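Side-chain contacts in aldehyde dehydrogenase (Bartonella henselae, PDB 3I44), which probably oxidises aldehydes to carboxylic acids with a nicotinamide cofactor, as other members of the aldehyde dehydrogenase family do: residues P184-L187 / T191-L194; E328-G333 / V385-F390; L357-I362 / G371-P376. The protein carries 1 engineered substitution. All blocks are in the same frame, centred on the assembly; numbering follows the deposited sequence.

Contact 1 stands apart from the other two: its centre is 39 Å from that of contact 2 and 41 Å from that of contact 3, on the opposite side of the chain's centre. It belongs to the part of the fold that binds the dinucleotide in this family, and its strand leads on toward Ile199, a residue of the sodium site. Contacts 2 and 3 are neighbours, with centres 11 Å apart, and contact 3 is nested in the loop that contact 2 closes. They are joined by probable hydrogen bonds from Arg386 NH1 to Thr373 O (2.9 Å) and between Thr388 OG1 and Gly372 N (3.0 Å).

Contact 1 (P184-L187 / T191-L194); sequences PALL and TMVL
Met192 reaches from its strand to the helix and meets Ala185 and Leu186 with the end of its side chain. The CB bond already points at the helix. CG sits between the backbone N and the carbonyl carbon (chi1 62°), and the chain then bends at chi2 and again at chi3 (73°), which folds the thioether over instead of letting it run out straight. Met192 SD comes within 4.0 Å of Ala185 CB, a loose approach. The tip makes the real contact: Met192 CE lies 3.6 Å from Ala185 CB and equally 3.6 Å from Leu186 CD2, with Leu186 CG a little further off at 4.0 Å. One methyl group therefore touches two successive residues of the helix. The helix and the strand belong to a beta-alpha-beta unit, in which strand 156-168 leads through helix 174-188 to strand 191-195, parallel to the first; it lies in the Rossmann-like cofactor domain of the family. Leu186 does not point straight at the strand from its CB. Its chi1 sets CG beside the backbone N, and the CD2 branch is the one that meets Met192 CE; the two side chains cross at about a right angle. All three residues are buried. Met192 also packs on Val165 and Leu167 of strand 156-168, while Leu186 touches Trp79 of helix 62-79 and Val220.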
loop_
_atom_site.group_PDB
_atom_site.type_symbol
_atom_site.label_atom_id
_atom_site.label_comp_id
_atom_site.label_asym_id
_atom_site.label_seq_id
_atom_site.Cartn_x
_atom_site.Cartn_y
_atom_site.Cartn_z
ATOM N N PRO A 184 -2.934 -15.523 -8.556
ATOM C CA PRO A 184 -1.973 -14.489 -9.000
ATOM C C PRO A 184 -0.598 -14.623 -8.303
ATOM O O PRO A 184 0.432 -14.270 -8.896
ATOM C CB PRO A 184 -2.681 -13.162 -8.669
ATOM C CG PRO A 184 -3.700 -13.508 -7.641
ATOM C CD PRO A 184 -4.137 -14.923 -7.958
ATOM N N ALA A 185 -0.576 -15.204 -7.093
ATOM C CA ALA A 185 0.682 -15.413 -6.369
ATOM C C ALA A 185 1.531 -16.467 -7.095
ATOM O O ALA A 185 2.731 -16.288 -7.276
ATOM C CB ALA A 185 0.413 -15.812 -4.877
ATOM N N LEU A 186 0.902 -17.551 -7.527
ATOM C CA LEU A 186 1.541 -18.519 -8.425
ATOM C C LEU A 186 2.119 -17.848 -9.682
ATOM O O LEU A 186 3.320 -17.956 -9.977
ATOM C CB LEU A 186 0.553 -19.629 -8.782
ATOM C CG LEU A 186 0.223 -20.569 -7.600
ATOM C CD1 LEU A 186 -0.875 -21.583 -7.998
ATOM C CD2 LEU A 186 1.511 -21.240 -7.005
ATOM N N LEU A 187 1.281 -17.122 -10.403
ATOM C CA LEU A 187 1.700 -16.550 -11.698
ATOM C C LEU A 187 2.850 -15.546 -11.535
ATOM O O LEU A 187 3.758 -15.498 -12.363
ATOM C CB LEU A 187 0.483 -15.947 -12.390
ATOM C CG LEU A 187 -0.597 -16.923 -12.829
ATOM C CD1 LEU A 187 -1.884 -16.161 -13.262
ATOM C CD2 LEU A 187 -0.057 -17.858 -13.963
ATOM N N THR A 191 5.885 -17.960 -3.554
ATOM C CA THR A 191 5.428 -19.121 -2.782
ATOM C C THR A 191 4.607 -18.571 -1.596
ATOM O O THR A 191 4.611 -17.346 -1.309
ATOM C CB THR A 191 6.620 -19.976 -2.310
ATOM O OG1 THR A 191 7.424 -19.195 -1.433
ATOM C CG2 THR A 191 7.504 -20.429 -3.520
ATOM N N MET A 192 3.861 -19.432 -0.921
ATOM C CA MET A 192 2.789 -18.920 -0.037
ATOM C C MET A 192 2.394 -19.867 1.080
ATOM O O MET A 192 2.525 -21.076 0.941
ATOM C CB MET A 192 1.521 -18.589 -0.851
ATOM C CG MET A 192 0.907 -19.787 -1.559
ATOM S SD MET A 192 0.183 -19.375 -3.186
ATOM C CE MET A 192 1.679 -19.132 -4.133
ATOM N N VAL A 193 1.897 -19.283 2.166
ATOM C CA VAL A 193 1.196 -20.010 3.208
ATOM C C VAL A 193 -0.212 -19.445 3.308
ATOM O O VAL A 193 -0.406 -18.244 3.540
ATOM C CB VAL A 193 1.895 -19.937 4.574
ATOM C CG1 VAL A 193 1.079 -20.737 5.647
ATOM C CG2 VAL A 193 3.315 -20.491 4.454
ATOM N N LEU A 194 -1.188 -20.322 3.091
ATOM C CA LEU A 194 -2.606 -20.006 3.221
ATOM C C LEU A 194 -3.132 -20.510 4.573
ATOM O O LEU A 194 -2.897 -21.678 4.948
ATOM C CB LEU A 194 -3.398 -20.655 2.091
ATOM C CG LEU A 194 -4.944 -20.634 2.188
ATOM C CD1 LEU A 194 -5.469 -19.223 2.112
ATOM C CD2 LEU A 194 -5.595 -21.526 1.127
#

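Contact 2 (E328-G333 / V385-F390); sequences EKTQVG and VRPTVF
Thr330 turns CG2 anti to its backbone N, and Val332 holds CG2 beside the backbone N (CG1 being the anti branch, chi1 -177°); these two methyls are what meet the ring of Pro387. The contact lies in the alpha/beta domain that, in this family, carries the catalytic cysteine. It joins the loop leaving helix 316-329 to the residues that lead into strand 388-391 of the mixed seven-stranded sheet. Pro387 directs its ring toward that loop and offers two neighbouring ring carbons. Thr330 CG2 packs on Pro387 CG at 3.7 Å, and Val332 CG2 packs on Pro387 CD, also at 3.7 Å, so that the two residues divide the ring edge between them. Both side chains run at a slant to the proline. Val332 CG2 also passes 4.0 Å from Val385 O, and Pro387 CG lies 3.9 Å from Thr330 O, so each side brings a backbone carbonyl beside the apolar patch. The rotation of Thr330 is also held by a hydrogen bond from OG1 to Ile326 O of helix 316-329, which leaves the methyl for the proline. Phe296 of helix 287-296 packs against both Thr330 and Pro387. Just past the proline, Thr388 OG1 donates to Arg386 O over 2.6 Å, bridging the ring residue; the hydroxyl oxygen stands above that carbonyl's plane, 41° out of it.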
loop_
_atom_site.group_PDB
_atom_site.type_symbol
_atom_site.label_atom_id
_atom_site.label_comp_id
_atom_site.label_asym_id
_atom_site.label_seq_id
_atom_site.Cartn_x
_atom_site.Cartn_y
_atom_site.Cartn_z
ATOM N N GLU A 328 -41.293 -11.724 1.864
ATOM C CA GLU A 328 -42.258 -12.769 2.234
ATOM C C GLU A 328 -42.176 -13.956 1.290
ATOM O O GLU A 328 -42.395 -15.083 1.708
ATOM C CB GLU A 328 -43.677 -12.200 2.311
ATOM C CG GLU A 328 -43.808 -11.285 3.532
ATOM C CD GLU A 328 -45.089 -10.481 3.591
ATOM O OE1 GLU A 328 -45.855 -10.461 2.595
ATOM O OE2 GLU A 328 -45.297 -9.850 4.659
ATOM N N LYS A 329 -41.812 -13.708 0.038
ATOM C CA LYS A 329 -41.623 -14.784 -0.929
ATOM C C LYS A 329 -40.211 -15.413 -0.914
ATOM O O LYS A 329 -39.940 -16.320 -1.689
ATOM C CB LYS A 329 -41.920 -14.259 -2.338
ATOM C CG LYS A 329 -43.387 -13.923 -2.546
ATOM C CD LYS A 329 -43.631 -13.372 -3.947
ATOM C CE LYS A 329 -45.138 -13.239 -4.222
ATOM N NZ LYS A 329 -45.371 -12.361 -5.415
ATOM N N THR A 330 -39.299 -14.902 -0.090
ATOM C CA THR A 330 -37.947 -15.446 -0.042
ATOM C C THR A 330 -37.991 -16.605 0.941
ATOM O O THR A 330 -38.231 -16.389 2.147
ATOM C CB THR A 330 -36.927 -14.376 0.424
ATOM O OG1 THR A 330 -36.839 -13.353 -0.573
ATOM C CG2 THR A 330 -35.537 -14.979 0.690
ATOM N N GLN A 331 -37.795 -17.818 0.435
ATOM C CA GLN A 331 -37.809 -19.023 1.276
ATOM C C GLN A 331 -36.465 -19.198 1.993
ATOM O O GLN A 331 -35.432 -18.703 1.511
ATOM C CB GLN A 331 -38.126 -20.269 0.433
ATOM C CG GLN A 331 -39.527 -20.245 -0.261
ATOM C CD GLN A 331 -40.656 -19.948 0.725
ATOM O OE1 GLN A 331 -40.740 -20.575 1.791
ATOM N NE2 GLN A 331 -41.522 -18.970 0.387
ATOM N N VAL A 332 -36.502 -19.878 3.153
ATOM C CA VAL A 332 -35.309 -20.270 3.865
ATOM C C VAL A 332 -35.257 -21.777 3.951
ATOM O O VAL A 332 -36.276 -22.407 4.178
ATOM C CB VAL A 332 -35.302 -19.670 5.261
ATOM C CG1 VAL A 332 -34.039 -20.013 5.966
ATOM C CG2 VAL A 332 -35.477 -18.155 5.160
ATOM N N GLY A 333 -34.084 -22.366 3.772
ATOM C CA GLY A 333 -33.964 -23.812 3.828
ATOM C C GLY A 333 -32.540 -24.292 3.929
ATOM O O GLY A 333 -31.601 -23.504 3.812
ATOM N N VAL A 385 -32.009 -17.155 9.704
ATOM C CA VAL A 385 -32.403 -15.806 9.979
ATOM C C VAL A 385 -33.556 -15.498 9.021
ATOM O O VAL A 385 -33.541 -15.910 7.859
ATOM C CB VAL A 385 -31.222 -14.820 9.779
ATOM C CG1 VAL A 385 -31.664 -13.370 10.002
ATOM C CG2 VAL A 385 -30.049 -15.160 10.710
ATOM N N ARG A 386 -34.549 -14.780 9.514
ATOM C CA ARG A 386 -35.697 -14.412 8.703
ATOM C C ARG A 386 -35.342 -13.253 7.787
ATOM O O ARG A 386 -34.838 -12.232 8.263
ATOM C CB ARG A 386 -36.862 -13.970 9.611
ATOM C CG ARG A 386 -37.393 -15.045 10.535
ATOM C CD ARG A 386 -38.186 -14.481 11.712
ATOM N NE ARG A 386 -39.442 -13.854 11.296
ATOM C CZ ARG A 386 -40.156 -13.035 12.068
ATOM N NH1 ARG A 386 -39.749 -12.727 13.292
ATOM N NH2 ARG A 386 -41.302 -12.526 11.630
ATOM N N PRO A 387 -35.677 -13.352 6.484
ATOM C CA PRO A 387 -35.535 -12.173 5.645
ATOM C C PRO A 387 -36.280 -10.986 6.237
ATOM O O PRO A 387 -37.492 -11.048 6.458
ATOM C CB PRO A 387 -36.155 -12.604 4.322
ATOM C CG PRO A 387 -36.003 -14.050 4.283
ATOM C CD PRO A 387 -36.078 -14.535 5.714
ATOM N N THR A 388 -35.564 -9.912 6.506
ATOM C CA THR A 388 -36.100 -8.792 7.269
ATOM C C THR A 388 -35.921 -7.479 6.522
ATOM O O THR A 388 -34.865 -7.229 5.923
ATOM C CB THR A 388 -35.379 -8.747 8.671
ATOM O OG1 THR A 388 -35.613 -9.993 9.346
ATOM C CG2 THR A 388 -35.861 -7.574 9.526
ATOM N N VAL A 389 -36.950 -6.641 6.553
ATOM C CA VAL A 389 -36.905 -5.319 5.970
ATOM C C VAL A 389 -37.238 -4.260 7.020
ATOM O O VAL A 389 -38.271 -4.355 7.697
ATOM C CB VAL A 389 -37.876 -5.220 4.746
ATOM C CG1 VAL A 389 -37.910 -3.828 4.169
ATOM C CG2 VAL A 389 -37.506 -6.231 3.646
ATOM N N PHE A 390 -36.384 -3.232 7.133
ATOM C CA PHE A 390 -36.687 -2.024 7.891
ATOM C C PHE A 390 -36.868 -0.846 6.955
ATOM O O PHE A 390 -36.166 -0.761 5.941
ATOM C CB PHE A 390 -35.543 -1.705 8.862
ATOM C CG PHE A 390 -35.435 -2.649 10.017
ATOM C CD1 PHE A 390 -36.234 -2.470 11.149
ATOM C CD2 PHE A 390 -34.553 -3.719 9.981
ATOM C CE1 PHE A 390 -36.132 -3.342 12.237
ATOM C CE2 PHE A 390 -34.444 -4.594 11.055
ATOM C CZ PHE A 390 -35.232 -4.395 12.195
#

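Contact 3 (L357-I362 / G371-P376)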
loop_
_atom_site.group_PDB
_atom_site.type_symbol
_atom_site.label_atom_id
_atom_site.label_comp_id
_atom_site.label_asym_id
_atom_site.label_seq_id
_atom_site.Cartn_x
_atom_site.Cartn_y
_atom_site.Cartn_z
ATOM N N LEU A 357 -28.649 -7.084 16.152
ATOM C CA LEU A 357 -28.756 -5.910 15.278
ATOM C C LEU A 357 -30.209 -5.726 14.840
ATOM O O LEU A 357 -30.704 -4.592 14.809
ATOM C CB LEU A 357 -27.753 -6.005 14.088
ATOM C CG LEU A 357 -26.348 -5.388 14.391
ATOM C CD1 LEU A 357 -25.246 -5.926 13.483
ATOM C CD2 LEU A 357 -26.370 -3.848 14.333
ATOM N N ILE A 358 -30.900 -6.829 14.540
ATOM C CA ILE A 358 -32.349 -6.765 14.220
ATOM C C ILE A 358 -33.138 -6.144 15.413
ATOM O O ILE A 358 -33.876 -5.155 15.260
ATOM C CB ILE A 358 -32.908 -8.143 13.845
ATOM C CG1 ILE A 358 -32.415 -8.556 12.450
ATOM C CG2 ILE A 358 -34.434 -8.132 13.808
ATOM C CD1 ILE A 358 -32.629 -10.017 12.138
ATOM N N GLN A 359 -32.929 -6.697 16.603
ATOM C CA GLN A 359 -33.538 -6.147 17.820
ATOM C C GLN A 359 -33.222 -4.648 17.981
ATOM O O GLN A 359 -34.130 -3.852 18.283
ATOM C CB GLN A 359 -33.118 -6.954 19.060
ATOM C CG GLN A 359 -33.922 -6.599 20.314
ATOM C CD GLN A 359 -35.404 -6.895 20.142
ATOM O OE1 GLN A 359 -35.789 -8.028 19.870
ATOM N NE2 GLN A 359 -36.232 -5.875 20.266
ATOM N N SER A 360 -31.976 -4.242 17.701
ATOM C CA SER A 360 -31.595 -2.815 17.746
ATOM C C SER A 360 -32.437 -1.945 16.808
ATOM O O SER A 360 -32.765 -0.763 17.131
ATOM C CB SER A 360 -30.102 -2.602 17.437
ATOM O OG SER A 360 -29.821 -2.459 16.038
ATOM N N GLY A 361 -32.770 -2.496 15.636
ATOM C CA GLY A 361 -33.570 -1.761 14.664
ATOM C C GLY A 361 -34.934 -1.502 15.252
ATOM O O GLY A 361 -35.451 -0.395 15.178
ATOM N N ILE A 362 -35.512 -2.521 15.862
ATOM C CA ILE A 362 -36.802 -2.358 16.557
ATOM C C ILE A 362 -36.689 -1.309 17.687
ATOM O O ILE A 362 -37.440 -0.333 17.715
ATOM C CB ILE A 362 -37.319 -3.705 17.106
ATOM C CG1 ILE A 362 -37.603 -4.656 15.944
ATOM C CG2 ILE A 362 -38.617 -3.481 17.955
ATOM C CD1 ILE A 362 -37.657 -6.087 16.321
ATOM N N GLY A 371 -40.385 -9.771 8.558
ATOM C CA GLY A 371 -39.330 -10.504 9.262
ATOM C C GLY A 371 -39.155 -9.984 10.675
ATOM O O GLY A 371 -40.084 -9.405 11.262
ATOM N N GLY A 372 -37.960 -10.171 11.226
ATOM C CA GLY A 372 -37.692 -9.864 12.635
ATOM C C GLY A 372 -36.789 -10.909 13.262
ATOM O O GLY A 372 -36.051 -11.625 12.561
ATOM N N THR A 373 -36.854 -10.996 14.593
ATOM C CA THR A 373 -36.000 -11.907 15.382
ATOM C C THR A 373 -36.513 -13.342 15.390
ATOM O O THR A 373 -37.687 -13.596 15.130
ATOM C CB THR A 373 -35.830 -11.366 16.854
ATOM O OG1 THR A 373 -37.097 -11.367 17.548
ATOM C CG2 THR A 373 -35.279 -9.919 16.827
ATOM N N GLY A 374 -35.627 -14.287 15.672
ATOM C CA GLY A 374 -36.002 -15.682 15.820
ATOM C C GLY A 374 -35.922 -16.513 14.549
ATOM O O GLY A 374 -35.766 -15.994 13.443
ATOM N N LEU A 375 -36.037 -17.820 14.725
ATOM C CA LEU A 375 -36.016 -18.760 13.611
ATOM C C LEU A 375 -37.285 -18.596 12.770
ATOM O O LEU A 375 -38.335 -18.301 13.310
ATOM C CB LEU A 375 -35.930 -20.183 14.144
ATOM C CG LEU A 375 -34.560 -20.655 14.654
ATOM C CD1 LEU A 375 -34.691 -22.012 15.390
ATOM C CD2 LEU A 375 -33.590 -20.790 13.508
ATOM N N PRO A 376 -37.180 -18.759 11.440
ATOM C CA PRO A 376 -38.402 -18.750 10.655
ATOM C C PRO A 376 -39.314 -19.915 11.078
ATOM O O PRO A 376 -38.838 -20.959 11.522
ATOM C CB PRO A 376 -37.915 -18.916 9.205
ATOM C CG PRO A 376 -36.464 -18.744 9.232
ATOM C CD PRO A 376 -35.987 -19.014 10.616
HETATM O O HOH W 1 -38.079 -8.767 18.791
#
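The apolar part of the contact is made by Ile358 against Gly372 and Thr373. Ile358 CG2, set anti to its backbone N, lies 3.6 Å from Thr373 CG2 and 3.7 Å from Gly372 C, so the one methyl meets both the threonine side chain and the glycine backbone. On the other branch, Ile358 CD1 lies 3.8 Å from Gly372 O. The side chains of Ile358 and Thr373 lie alongside, pointing in opposite senses. Gly372 has phi near 141°, a conformation in which a CB would press on the carbonyl O of Gly371.

The polar part runs through water. Thr373 places OG1 between its backbone N and carbonyl carbon (chi1 65°), which turns CG2 to the helix and leaves the hydroxyl for a water 3.0 Å away. That water donates to Gln359 OE1 at 2.6 Å, a bridge at the outer edge of the contact. Gln359 OE1 also touches Thr373 CG2 at 3.6 Å. On the other end of the amide, NE2 bonds to Asp363 OD1, and the carboxylate at NE2 is consistent with this orientation of the amide.

Within the helix, Leu357 O is gripped twice, by Gly361 N and by Ser360 OG at 2.6 Å; the serine oxygen is tilted only 15° from the carbonyl plane.

Helix 348-363 thus lies against the loop that follows strand 367-370. Gly374 N donates to OE1 of Gln355, one turn before Gln359 in the helix. Ile358 also touches Thr388 and Phe390 of strand 388-391, while Leu357 and Ser360 pack on helix 398-401.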